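Local coordinates for protein acyl-homoserine-lactone synthase (PDB 1RO5) that makes the quorum-sensing signal N-(3-oxododecanoyl)homoserine lactone from an acyl-carrier-protein thioester and S-adenosyl-L-methionine, at residues Gln60-Val65 and Lys112-Phe117; Pro97-Leu102 and Ile137-Thr142; Leu157-Phe162 and Leu176-Asn181. All coordinates share one frame; numbering follows the deposited sequence.

Interaction 1: residues Gln60-Val65 and Lys112-Phe117; sequences QEDGQV and KGSLGF. Residue 63 of segment 60-65 comes from a tag, linker or insertion.
E61 reaches across to S114, and its side chain carries most of this small contact. Its CB starts out in the direction of 112-117. CG stands anti to the backbone N (chi1 -168°), and the chain stays extended beyond it, which suits a residue that must span a gap of 7.8 Å between E61 CA and S114 CA. CG only skirts the serine hydroxyl, 4.1 Å from S114 OG, and E61 CD comes closer, 3.6 Å from S114 OG. At the tip, E61 OE1 lies 3.3 Å from S114 CB and 3.5 Å from S114 OG, while E61 OE2 faces the serine backbone, 3.8 Å from S114 N. S114 suits the spot because it is small and its hydroxyl has a partner in its own loop: OG donates to the carbonyl of K112 (S114 OG to K112 O 3.1 Å), from above the carbonyl plane. D62 OD2 approaches the same hydroxyl more loosely. F66 and M4 also touch E61, which is buried although the contact lies at the surface. The segment 60-65 is the tip of the beta hairpin of strands 55-61 and 64-73, turned by a type I' turn from E61 to Q64, here meeting the loop that leads into helix 118-133.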
loop_
_atom_site.group_PDB
_atom_site.type_symbol
_atom_site.label_atom_id
_atom_site.label_comp_id
_atom_site.label_asym_id
_atom_site.label_seq_id
_atom_site.Cartn_x
_atom_site.Cartn_y
_atom_site.Cartn_z
ATOM N N GLN A 60 0.735 12.574 -6.743
ATOM C CA GLN A 60 1.116 13.994 -6.584
ATOM C C GLN A 60 0.093 15.008 -7.088
ATOM O O GLN A 60 -0.756 14.705 -7.899
ATOM C CB GLN A 60 2.441 14.282 -7.236
ATOM C CG GLN A 60 3.545 13.460 -6.723
ATOM C CD GLN A 60 4.684 13.616 -7.669
ATOM O OE1 GLN A 60 4.839 12.778 -8.558
ATOM N NE2 GLN A 60 5.480 14.708 -7.517
ATOM N N GLU A 61 0.232 16.243 -6.609
ATOM C CA GLU A 61 -0.732 17.306 -6.853
ATOM C C GLU A 61 -0.054 18.565 -6.403
ATOM O O GLU A 61 0.537 18.616 -5.307
ATOM C CB GLU A 61 -1.983 17.074 -6.089
ATOM C CG GLU A 61 -3.072 17.982 -6.549
ATOM C CD GLU A 61 -4.459 17.365 -6.357
ATOM O OE1 GLU A 61 -5.402 17.837 -7.072
ATOM O OE2 GLU A 61 -4.620 16.435 -5.502
ATOM N N ASP A 62 -0.079 19.562 -7.296
ATOM C CA ASP A 62 0.629 20.843 -7.137
ATOM C C ASP A 62 2.110 20.666 -6.684
ATOM O O ASP A 62 2.604 21.408 -5.805
ATOM C CB ASP A 62 -0.183 21.827 -6.228
ATOM C CG ASP A 62 -1.743 21.829 -6.562
ATOM O OD1 ASP A 62 -2.176 21.776 -7.780
ATOM O OD2 ASP A 62 -2.627 21.867 -5.651
ATOM N N GLY A 63 2.769 19.646 -7.253
ATOM C CA GLY A 63 4.224 19.530 -7.172
ATOM C C GLY A 63 4.687 18.794 -5.925
ATOM O O GLY A 63 5.794 18.932 -5.399
ATOM N N GLN A 64 3.383 18.230 -4.967
ATOM C CA GLN A 64 3.726 17.649 -3.676
ATOM C C GLN A 64 3.217 16.255 -3.680
ATOM O O GLN A 64 2.077 16.011 -4.180
ATOM C CB GLN A 64 3.044 18.398 -2.517
ATOM C CG GLN A 64 3.301 19.835 -2.657
ATOM C CD GLN A 64 2.846 20.588 -1.429
ATOM O OE1 GLN A 64 1.724 21.144 -1.370
ATOM N NE2 GLN A 64 3.723 20.622 -0.439
ATOM N N VAL A 65 3.996 15.381 -3.030
ATOM C CA VAL A 65 3.480 14.046 -2.644
ATOM C C VAL A 65 2.323 14.174 -1.676
ATOM O O VAL A 65 2.490 14.699 -0.622
ATOM C CB VAL A 65 4.543 13.192 -2.107
ATOM C CG1 VAL A 65 3.951 11.778 -1.858
ATOM C CG2 VAL A 65 5.620 13.047 -3.142
ATOM N N LYS A 112 -4.838 20.792 1.758
ATOM C CA LYS A 112 -4.387 20.842 0.377
ATOM C C LYS A 112 -4.660 19.515 -0.397
ATOM O O LYS A 112 -4.467 19.473 -1.615
ATOM C CB LYS A 112 -2.910 21.333 0.345
ATOM C CG LYS A 112 -2.641 22.703 1.099
ATOM C CD LYS A 112 -1.156 22.879 1.547
ATOM C CE LYS A 112 -0.692 24.386 1.419
ATOM N NZ LYS A 112 0.822 24.599 1.600
ATOM N N GLY A 113 -5.128 18.464 0.302
ATOM C CA GLY A 113 -5.599 17.238 -0.341
ATOM C C GLY A 113 -6.810 17.497 -1.259
ATOM O O GLY A 113 -7.967 17.381 -0.807
ATOM N N SER A 114 -6.561 17.850 -2.535
ATOM C CA SER A 114 -7.631 18.346 -3.443
ATOM C C SER A 114 -8.475 17.268 -4.096
ATOM O O SER A 114 -9.137 17.551 -5.080
ATOM C CB SER A 114 -7.098 19.213 -4.622
ATOM O OG SER A 114 -5.893 19.943 -4.360
ATOM N N LEU A 115 -8.433 16.031 -3.628
ATOM C CA LEU A 115 -9.307 15.031 -4.254
ATOM C C LEU A 115 -10.350 14.441 -3.305
ATOM O O LEU A 115 -11.460 14.040 -3.710
ATOM C CB LEU A 115 -8.513 13.896 -4.930
ATOM C CG LEU A 115 -9.274 12.548 -5.159
ATOM C CD1 LEU A 115 -10.335 12.592 -6.345
ATOM C CD2 LEU A 115 -8.369 11.296 -5.266
ATOM N N GLY A 116 -9.985 14.354 -2.043
ATOM C CA GLY A 116 -10.788 13.591 -1.108
ATOM C C GLY A 116 -9.797 12.615 -0.535
ATOM O O GLY A 116 -8.556 12.913 -0.491
ATOM N N PHE A 117 -10.324 11.458 -0.133
ATOM C CA PHE A 117 -9.559 10.480 0.634
ATOM C C PHE A 117 -10.115 9.037 0.509
ATOM O O PHE A 117 -9.327 8.060 0.328
ATOM C CB PHE A 117 -9.471 10.915 2.100
ATOM C CG PHE A 117 -8.901 9.858 3.019
ATOM C CD1 PHE A 117 -7.608 9.993 3.534
ATOM C CD2 PHE A 117 -9.662 8.744 3.384
ATOM C CE1 PHE A 117 -7.086 9.042 4.374
ATOM C CE2 PHE A 117 -9.154 7.784 4.215
ATOM C CZ PHE A 117 -7.859 7.923 4.716
#

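Interaction 2: residues Pro97-Leu102 and Ile137-Thr142; sequences PHIWEL and IQTLVT
Strands 99-102 and 139-142 run parallel, their short axes 33° apart and 4.5 Å from each other at closest approach. The bonds alternate as parallel strands require: W100 N donates to T139 O, W100 O accepts from V141 N (2.9 Å), and L102 N donates to V141 O (2.8 Å). Before the strands begin, Q138 N already reaches H98 O, though more bent (137°). At the other end the T142 hydroxyl donates to a backbone carbonyl (T142 OG1 to L102 O 2.7 Å), coming from well above the carbonyl plane; a chi1 of 180° swings OG1 toward that strand.

W100 and I137 cross at about a right angle. The isoleucine end lies flat over one indole face, with I137 CD1 3.5 Å from the centroid of the five-membered ring, a CH-pi contact, and CG1 over the middle of the bicycle. The flat indole gives the CG1-CD1 arm of I137 a wide apolar surface. Beside them W100 CB meets L140 CD2 at 3.8 Å, and L102 joins L140 methyl to methyl; S132 and L128 of helix 118-133 pack on this side. The other sheet face carries I99 side by side with T139, I99 CG1 to T139 CB 3.8 Å, and then E101, whose carboxylate turns to the backbone N of M79. Strand 99-107, helix 118-133 and strand 139-145 form a beta-alpha-beta crossover of the acetyltransferase-like alpha-beta-alpha sandwich.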
loop_
_atom_site.group_PDB
_atom_site.type_symbol
_atom_site.label_atom_id
_atom_site.label_comp_id
_atom_site.label_asym_id
_atom_site.label_seq_id
_atom_site.Cartn_x
_atom_site.Cartn_y
_atom_site.Cartn_z
ATOM N N PRO A 97 6.065 -15.133 -6.837
ATOM C CA PRO A 97 6.304 -14.047 -7.745
ATOM C C PRO A 97 5.037 -13.439 -8.283
ATOM O O PRO A 97 5.100 -12.462 -9.001
ATOM C CB PRO A 97 7.123 -14.697 -8.892
ATOM C CG PRO A 97 7.413 -16.093 -8.468
ATOM C CD PRO A 97 6.553 -16.464 -7.305
ATOM N N HIS A 98 3.903 -14.017 -7.971
ATOM C CA HIS A 98 2.624 -13.493 -8.456
ATOM C C HIS A 98 1.877 -12.787 -7.304
ATOM O O HIS A 98 0.726 -12.342 -7.458
ATOM C CB HIS A 98 1.766 -14.653 -9.056
ATOM C CG HIS A 98 2.422 -15.330 -10.215
ATOM N ND1 HIS A 98 2.859 -14.623 -11.328
ATOM C CD2 HIS A 98 2.803 -16.619 -10.409
ATOM C CE1 HIS A 98 3.447 -15.458 -12.178
ATOM N NE2 HIS A 98 3.446 -16.664 -11.629
ATOM N N ILE A 99 2.521 -12.720 -6.144
ATOM C CA ILE A 99 1.904 -12.029 -5.044
ATOM C C ILE A 99 2.902 -10.954 -4.464
ATOM O O ILE A 99 4.091 -11.275 -4.261
ATOM C CB ILE A 99 1.511 -13.093 -3.964
ATOM C CG1 ILE A 99 0.583 -14.201 -4.625
ATOM C CG2 ILE A 99 0.958 -12.376 -2.678
ATOM C CD1 ILE A 99 0.303 -15.449 -3.716
ATOM N N TRP A 100 2.383 -9.764 -4.135
ATOM C CA TRP A 100 3.127 -8.676 -3.587
ATOM C C TRP A 100 2.453 -8.248 -2.322
ATOM O O TRP A 100 1.264 -8.453 -2.115
ATOM C CB TRP A 100 3.096 -7.493 -4.595
ATOM C CG TRP A 100 3.977 -7.575 -5.791
ATOM C CD1 TRP A 100 4.992 -8.439 -6.013
ATOM C CD2 TRP A 100 3.917 -6.732 -6.949
ATOM N NE1 TRP A 100 5.615 -8.147 -7.212
ATOM C CE2 TRP A 100 4.946 -7.121 -7.809
ATOM C CE3 TRP A 100 3.072 -5.700 -7.346
ATOM C CZ2 TRP A 100 5.174 -6.509 -9.003
ATOM C CZ3 TRP A 100 3.298 -5.094 -8.507
ATOM C CH2 TRP A 100 4.357 -5.491 -9.335
ATOM N N GLU A 101 3.201 -7.593 -1.488
ATOM C CA GLU A 101 2.716 -7.020 -0.283
ATOM C C GLU A 101 2.692 -5.512 -0.359
ATOM O O GLU A 101 3.607 -4.891 -0.966
ATOM C CB GLU A 101 3.649 -7.391 0.896
ATOM C CG GLU A 101 3.015 -6.822 2.172
ATOM C CD GLU A 101 3.944 -6.618 3.377
ATOM O OE1 GLU A 101 5.097 -6.214 3.221
ATOM O OE2 GLU A 101 3.457 -6.780 4.464
ATOM N N LEU A 102 1.602 -4.926 0.164
ATOM C CA LEU A 102 1.494 -3.495 0.307
ATOM C C LEU A 102 1.763 -3.153 1.776
ATOM O O LEU A 102 1.303 -3.877 2.714
ATOM C CB LEU A 102 0.113 -2.994 -0.053
ATOM C CG LEU A 102 -0.499 -3.462 -1.357
ATOM C CD1 LEU A 102 -1.834 -2.856 -1.444
ATOM C CD2 LEU A 102 0.432 -2.998 -2.506
ATOM N N ILE A 137 0.620 -10.141 -11.567
ATOM C CA ILE A 137 0.350 -10.394 -10.169
ATOM C C ILE A 137 -1.171 -10.765 -9.933
ATOM O O ILE A 137 -2.068 -10.014 -10.358
ATOM C CB ILE A 137 0.764 -9.157 -9.330
ATOM C CG1 ILE A 137 2.237 -8.768 -9.562
ATOM C CG2 ILE A 137 0.237 -9.315 -7.844
ATOM C CD1 ILE A 137 3.285 -9.815 -9.078
ATOM N N GLN A 138 -1.477 -11.838 -9.217
ATOM C CA GLN A 138 -2.886 -12.113 -8.962
ATOM C C GLN A 138 -3.446 -11.668 -7.623
ATOM O O GLN A 138 -4.656 -11.588 -7.499
ATOM C CB GLN A 138 -3.209 -13.602 -9.054
ATOM C CG GLN A 138 -2.083 -14.459 -8.871
ATOM C CD GLN A 138 -1.572 -15.080 -10.251
ATOM O OE1 GLN A 138 -1.348 -16.282 -10.303
ATOM N NE2 GLN A 138 -1.351 -14.236 -11.329
ATOM N N THR A 139 -2.573 -11.409 -6.650
ATOM C CA THR A 139 -2.924 -11.159 -5.288
ATOM C C THR A 139 -2.025 -10.107 -4.619
ATOM O O THR A 139 -0.790 -10.156 -4.694
ATOM C CB THR A 139 -2.779 -12.445 -4.476
ATOM O OG1 THR A 139 -3.602 -13.465 -4.991
ATOM C CG2 THR A 139 -3.356 -12.243 -2.954
ATOM N N LEU A 140 -2.656 -9.218 -3.899
ATOM C CA LEU A 140 -1.983 -8.316 -2.996
ATOM C C LEU A 140 -2.250 -8.662 -1.525
ATOM O O LEU A 140 -3.420 -8.930 -1.121
ATOM C CB LEU A 140 -2.471 -6.938 -3.286
ATOM C CG LEU A 140 -2.074 -6.474 -4.708
ATOM C CD1 LEU A 140 -2.530 -5.070 -4.878
ATOM C CD2 LEU A 140 -0.588 -6.541 -5.099
ATOM N N VAL A 141 -1.216 -8.773 -0.693
ATOM C CA VAL A 141 -1.476 -8.918 0.709
ATOM C C VAL A 141 -1.029 -7.631 1.452
ATOM O O VAL A 141 -0.230 -6.850 0.934
ATOM C CB VAL A 141 -0.774 -10.153 1.271
ATOM C CG1 VAL A 141 -1.355 -11.387 0.646
ATOM C CG2 VAL A 141 0.772 -10.092 1.082
ATOM N N THR A 142 -1.581 -7.371 2.623
ATOM C CA THR A 142 -1.162 -6.202 3.369
ATOM C C THR A 142 -1.566 -6.341 4.834
ATOM O O THR A 142 -2.527 -7.017 5.154
ATOM C CB THR A 142 -1.734 -4.937 2.706
ATOM O OG1 THR A 142 -1.330 -3.773 3.429
ATOM C CG2 THR A 142 -3.286 -4.963 2.812
#

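Interaction 3: residues Leu157-Phe162 and Leu176-Asn181; sequences LDVSRF and LRIELN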
loop_
_atom_site.group_PDB
_atom_site.type_symbol
_atom_site.label_atom_id
_atom_site.label_comp_id
_atom_site.label_asym_id
_atom_site.label_seq_id
_atom_site.Cartn_x
_atom_site.Cartn_y
_atom_site.Cartn_z
ATOM N N LEU A 157 -14.263 -4.777 -3.456
ATOM C CA LEU A 157 -13.102 -5.593 -3.770
ATOM C C LEU A 157 -13.296 -6.944 -3.193
ATOM O O LEU A 157 -14.102 -7.165 -2.291
ATOM C CB LEU A 157 -11.808 -4.996 -3.215
ATOM C CG LEU A 157 -11.251 -3.873 -4.038
ATOM C CD1 LEU A 157 -12.268 -2.947 -4.540
ATOM C CD2 LEU A 157 -10.267 -3.077 -3.240
ATOM N N ASP A 158 -12.520 -7.895 -3.684
ATOM C CA ASP A 158 -12.664 -9.185 -3.138
ATOM C C ASP A 158 -11.510 -9.289 -2.120
ATOM O O ASP A 158 -10.354 -9.390 -2.514
ATOM C CB ASP A 158 -12.600 -10.169 -4.298
ATOM C CG ASP A 158 -12.562 -11.586 -3.845
ATOM O OD1 ASP A 158 -12.599 -11.788 -2.651
ATOM O OD2 ASP A 158 -12.452 -12.588 -4.581
ATOM N N VAL A 159 -11.831 -9.312 -0.828
ATOM C CA VAL A 159 -10.893 -9.080 0.252
ATOM C C VAL A 159 -11.216 -10.026 1.333
ATOM O O VAL A 159 -12.402 -10.174 1.737
ATOM C CB VAL A 159 -11.123 -7.693 0.807
ATOM C CG1 VAL A 159 -10.033 -7.335 1.771
ATOM C CG2 VAL A 159 -10.889 -6.776 -0.280
ATOM N N SER A 160 -10.201 -10.723 1.821
ATOM C CA SER A 160 -10.486 -11.702 2.840
ATOM C C SER A 160 -9.327 -11.520 3.804
ATOM O O SER A 160 -8.379 -10.863 3.443
ATOM C CB SER A 160 -10.577 -13.088 2.231
ATOM O OG SER A 160 -9.312 -13.756 2.194
ATOM N N ARG A 161 -9.456 -12.000 5.015
ATOM C CA ARG A 161 -8.498 -11.851 6.026
ATOM C C ARG A 161 -7.875 -13.216 6.387
ATOM O O ARG A 161 -8.443 -14.268 6.138
ATOM C CB ARG A 161 -9.145 -11.055 7.249
ATOM C CG ARG A 161 -9.664 -11.794 8.386
ATOM C CD ARG A 161 -10.971 -11.213 9.199
ATOM N NE ARG A 161 -11.094 -9.778 9.403
ATOM C CZ ARG A 161 -11.360 -9.187 10.592
ATOM N NH1 ARG A 161 -11.434 -9.932 11.681
ATOM N NH2 ARG A 161 -11.489 -7.836 10.731
ATOM N N PHE A 162 -6.631 -13.211 6.845
ATOM C CA PHE A 162 -5.919 -14.401 7.272
ATOM C C PHE A 162 -6.463 -14.963 8.612
ATOM O O PHE A 162 -6.329 -16.163 8.905
ATOM C CB PHE A 162 -4.400 -14.051 7.428
ATOM C CG PHE A 162 -3.669 -14.023 6.106
ATOM C CD1 PHE A 162 -3.766 -12.891 5.295
ATOM C CD2 PHE A 162 -2.981 -15.179 5.597
ATOM C CE1 PHE A 162 -3.042 -12.786 4.073
ATOM C CE2 PHE A 162 -2.347 -15.145 4.332
ATOM C CZ PHE A 162 -2.350 -13.956 3.563
ATOM N N LEU A 176 -4.753 -8.744 5.304
ATOM C CA LEU A 176 -5.697 -8.992 4.287
ATOM C C LEU A 176 -5.092 -9.658 3.047
ATOM O O LEU A 176 -3.966 -9.385 2.690
ATOM C CB LEU A 176 -6.236 -7.624 3.882
ATOM C CG LEU A 176 -6.964 -6.842 4.961
ATOM C CD1 LEU A 176 -7.385 -5.597 4.260
ATOM C CD2 LEU A 176 -8.211 -7.544 5.536
ATOM N N ARG A 177 -5.867 -10.479 2.353
ATOM C CA ARG A 177 -5.558 -10.817 0.945
ATOM C C ARG A 177 -6.500 -10.200 -0.071
ATOM O O ARG A 177 -7.677 -10.269 0.143
ATOM C CB ARG A 177 -5.198 -12.310 0.707
ATOM C CG ARG A 177 -6.128 -13.284 1.016
ATOM C CD ARG A 177 -5.554 -14.682 1.465
ATOM N NE ARG A 177 -6.583 -15.292 2.382
ATOM C CZ ARG A 177 -6.354 -16.215 3.318
ATOM N NH1 ARG A 177 -5.098 -16.690 3.454
ATOM N NH2 ARG A 177 -7.396 -16.677 4.107
ATOM N N ILE A 178 -6.002 -9.447 -1.063
ATOM C CA ILE A 178 -6.866 -8.697 -1.931
ATOM C C ILE A 178 -6.653 -9.425 -3.248
ATOM O O ILE A 178 -5.579 -9.246 -3.845
ATOM C CB ILE A 178 -6.398 -7.295 -2.199
ATOM C CG1 ILE A 178 -6.595 -6.326 -1.050
ATOM C CG2 ILE A 178 -7.347 -6.601 -3.170
ATOM C CD1 ILE A 178 -5.600 -6.302 -0.076
ATOM N N GLU A 179 -7.632 -10.232 -3.722
ATOM C CA GLU A 179 -7.513 -10.938 -5.023
ATOM C C GLU A 179 -7.703 -9.981 -6.145
ATOM O O GLU A 179 -8.664 -9.190 -6.139
ATOM C CB GLU A 179 -8.510 -12.054 -5.067
ATOM C CG GLU A 179 -8.270 -13.006 -3.891
ATOM C CD GLU A 179 -7.035 -13.826 -4.102
ATOM O OE1 GLU A 179 -6.480 -13.862 -5.273
ATOM O OE2 GLU A 179 -6.597 -14.397 -3.096
ATOM N N LEU A 180 -6.784 -9.932 -7.093
ATOM C CA LEU A 180 -7.044 -8.967 -8.202
ATOM C C LEU A 180 -7.886 -9.633 -9.382
ATOM O O LEU A 180 -7.567 -9.479 -10.578
ATOM C CB LEU A 180 -5.728 -8.334 -8.740
ATOM C CG LEU A 180 -4.709 -7.798 -7.669
ATOM C CD1 LEU A 180 -3.495 -7.263 -8.345
ATOM C CD2 LEU A 180 -5.427 -6.662 -6.905
ATOM N N ASN A 181 -8.923 -10.387 -9.004
ATOM C CA ASN A 181 -9.735 -11.106 -9.963
ATOM C C ASN A 181 -10.779 -10.142 -10.560
ATOM O O ASN A 181 -10.722 -8.874 -10.486
ATOM C CB ASN A 181 -10.375 -12.333 -9.259
ATOM C CG ASN A 181 -11.158 -11.920 -8.036
ATOM O OD1 ASN A 181 -11.580 -10.772 -7.941
ATOM N ND2 ASN A 181 -11.319 -12.816 -7.084
HETATM O O HOH W 1 -9.598 -12.564 -0.688
#
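R177 lays its guanidinium over one face of the F162 ring, the two planes 46° apart, so the groups meet obliquely instead of stacking flat. R177 NH1 is the nearest nitrogen, 3.3 Å from F162 CE2 and set toward the rim, while R177 CZ lies 4.3 Å from the ring centroid in a cation-pi contact. In the plane of the guanidinium, R177 NE donates to S160 OG at 3.1 Å, nearly straight at 164°, which, with the ring beneath, restricts the rotation of the group. A water bridges S160 OG, weakly, and R177 O.

Further along the sheet face of R177 and S160, D158 and N181 cross at about a right angle, their carboxylate and amide planes nearly coplanar. N181 ND2 gives its N-H to D158 OD2 at 2.8 Å, on the anti side, while N181 OD1 turns, in a weak bond, to T184 N as the N-cap of helix 182-189. On the reverse face V159 CG1 meets L176 CD1 at 4.0 Å, and M152 of helix 146-154 covers L176. The antiparallel backbone pairs S160 with R177 through two bonds (S160 O to R177 N 2.8 Å). The chemistry therefore divides by face: one is mainly apolar near V159, L176 and I178, though R161 there pairs with E149; the other gives the R177 guanidinium a pi face and a hydroxyl acceptor, which probably stabilise it without neutralising its charge, and probably lets D158 polarise the capping amide.

How the interactions relate
All three contacts reach one mixed sheet. Interaction 1 sits at the turn joining strands 55-61 and 64-73, with its centre about 26 Å from that of interaction 2 and about 27 Å from that of interaction 3, on the opposite side of the chain's centre. Interactions 2 and 3 are neighbours, centres about 10 Å apart, because strands 139-145 and 171-179 pair: L140 O meets I178 N and Q138 O meets L180 N in probable hydrogen bonds. Along the chain interactions 1 and 2 alternate their segments, while interaction 3 follows both. The sheet thus runs continuously from 64-73 through 99-107 and 139-145 to 171-179 and 158-161, linking early and late parts of the synthase domain.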